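Local coordinates for periplasmic solute binding protein (Pectobacterium atrosepticum, PDB 4RY1), which probably binds a sugar or related solute in the periplasm and delivers it to an ABC-type importer, at residues 121-126 against 264-269. Residues are numbered along the deposited sequence; the frame is centred on the assembly and turned at random.
With GOL (glycerol), chain D.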
# COMPACT_ATOMS: atom_id res chain seq x y z
N ILE A 121 8.82 6.93 6.88
CA ILE A 121 9.13 8.25 6.35
C ILE A 121 9.08 9.16 7.59
O ILE A 121 8.08 9.18 8.30
CB ILE A 121 8.11 8.69 5.28
CG1 ILE A 121 8.13 7.71 4.12
CG2 ILE A 121 8.40 10.12 4.82
CD1 ILE A 121 9.38 7.83 3.28
N TYR A 122 10.15 9.89 7.85
CA TYR A 122 10.26 10.73 9.03
C TYR A 122 10.47 12.18 8.66
O TYR A 122 11.09 12.50 7.65
CB TYR A 122 11.42 10.27 9.90
CG TYR A 122 11.29 8.91 10.55
CD1 TYR A 122 10.18 8.59 11.34
CD2 TYR A 122 12.32 7.96 10.45
CE1 TYR A 122 10.09 7.37 11.99
CE2 TYR A 122 12.23 6.74 11.10
CZ TYR A 122 11.13 6.43 11.86
OH TYR A 122 11.04 5.22 12.54
N ASN A 123 9.97 13.05 9.54
CA ASN A 123 10.19 14.48 9.46
C ASN A 123 11.47 14.80 10.22
O ASN A 123 11.51 14.83 11.46
CB ASN A 123 9.02 15.27 10.04
CG ASN A 123 9.16 16.76 9.79
OD1 ASN A 123 10.26 17.31 9.94
ND2 ASN A 123 8.08 17.42 9.39
N LYS A 124 12.53 15.01 9.45
CA LYS A 124 13.87 15.20 10.02
C LYS A 124 13.92 16.33 11.04
O LYS A 124 14.55 16.22 12.10
CB LYS A 124 14.87 15.48 8.91
CG LYS A 124 16.27 15.79 9.42
CD LYS A 124 17.21 16.13 8.26
CE LYS A 124 18.47 16.86 8.68
NZ LYS A 124 19.28 16.00 9.59
N THR A 125 13.28 17.44 10.70
CA THR A 125 13.31 18.64 11.53
C THR A 125 12.79 18.34 12.93
O THR A 125 13.40 18.67 13.95
CB THR A 125 12.52 19.78 10.88
OG1 THR A 125 13.02 20.00 9.56
CG2 THR A 125 12.63 21.09 11.68
N THR A 126 11.64 17.69 12.98
CA THR A 126 11.04 17.33 14.26
C THR A 126 11.90 16.37 15.12
O THR A 126 12.08 16.60 16.32
CB THR A 126 9.64 16.74 14.06
OG1 THR A 126 8.90 17.61 13.20
CG2 THR A 126 8.95 16.63 15.40
N ALA A 264 10.06 21.79 4.29
CA ALA A 264 9.98 20.56 5.08
C ALA A 264 10.96 19.52 4.53
O ALA A 264 11.22 19.46 3.33
CB ALA A 264 8.57 20.01 5.10
N VAL A 265 11.51 18.71 5.42
CA VAL A 265 12.44 17.64 5.05
C VAL A 265 11.92 16.31 5.56
O VAL A 265 11.94 16.05 6.77
CB VAL A 265 13.86 17.88 5.60
CG1 VAL A 265 14.77 16.70 5.25
CG2 VAL A 265 14.44 19.19 5.06
N LEU A 266 11.46 15.49 4.61
CA LEU A 266 11.07 14.10 4.86
C LEU A 266 12.19 13.17 4.38
O LEU A 266 12.75 13.39 3.31
CB LEU A 266 9.75 13.77 4.16
CG LEU A 266 8.53 14.55 4.66
CD1 LEU A 266 7.31 14.11 3.87
CD2 LEU A 266 8.26 14.41 6.16
N GLU A 267 12.49 12.15 5.18
CA GLU A 267 13.54 11.18 4.88
C GLU A 267 13.11 9.74 5.12
O GLU A 267 12.28 9.45 5.98
CB GLU A 267 14.78 11.43 5.75
CG GLU A 267 15.39 12.81 5.65
CD GLU A 267 16.69 12.91 6.44
OE1 GLU A 267 16.71 12.49 7.63
OE2 GLU A 267 17.68 13.40 5.86
N THR A 268 13.71 8.84 4.35
CA THR A 268 13.55 7.42 4.56
C THR A 268 14.28 7.01 5.85
O THR A 268 15.41 7.44 6.08
CB THR A 268 14.05 6.61 3.33
OG1 THR A 268 13.74 5.22 3.49
CG2 THR A 268 15.54 6.78 3.11
N GLY A 269 13.61 6.24 6.69
CA GLY A 269 14.12 5.83 8.00
C GLY A 269 14.49 4.35 8.09
O GLY A 269 14.06 3.55 7.28
C1 GOL D . 18.97 11.98 10.09
O1 GOL D . 18.80 13.15 9.30
C2 GOL D . 19.09 12.35 11.57
O2 GOL D . 18.97 13.76 11.77
C3 GOL D . 18.02 11.60 12.35
O3 GOL D . 18.65 10.43 12.92
O HOH W 1 10.74 19.28 8.13
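Glu267 OE1, beside the Lys124 chain, accepts two hydrogen bonds: one from glycerol O1 at 2.8 Å, the other from the hydroxyl of Tyr134. The same glycerol O1 also accepts from Lys124 NZ, at 2.9 Å. This glycerol, probably from the crystallisation liquor, thus bridges the two charged side chains, whose nearest charged atoms, Lys124 NZ and Glu267 OE1, are 4.8 Å apart. The lysine chain runs extended from a CG anti to the backbone N (chi1 176°) and bends only at its last torsion. NZ also forms a salt bridge with Asp128. Val265 CG1 packs on Lys124 CB and CD.

The backbones pair antiparallel. Tyr122 N donates to Glu267 O, and Glu267 N returns a bond to Tyr122 O, both at 2.9 Å. The backbone N of Lys124, the first helical residue, donates to Val265 O. The Tyr122 ring meets Gly269 CA obliquely, with CD2 at 3.7 Å, and stacks on Tyr134. Ile121 CG2 touches Leu266 CB on the other face of the sheet, where Leu346 of helix 346-356 meets both side chains.

Asn123 OD1 receives a weak capping bond from Thr126 N. It also accepts from a water at 2.7 Å, and that water bonds Thr125 OG1 and accepts from Val265 N. The water therefore links the start of the helix to the residue before strand 266-268. This short strand flanks the end of long strand 107-123 just where Asn123 N-caps helix 124-130, a strand-to-helix junction within the solute-binding protein fold.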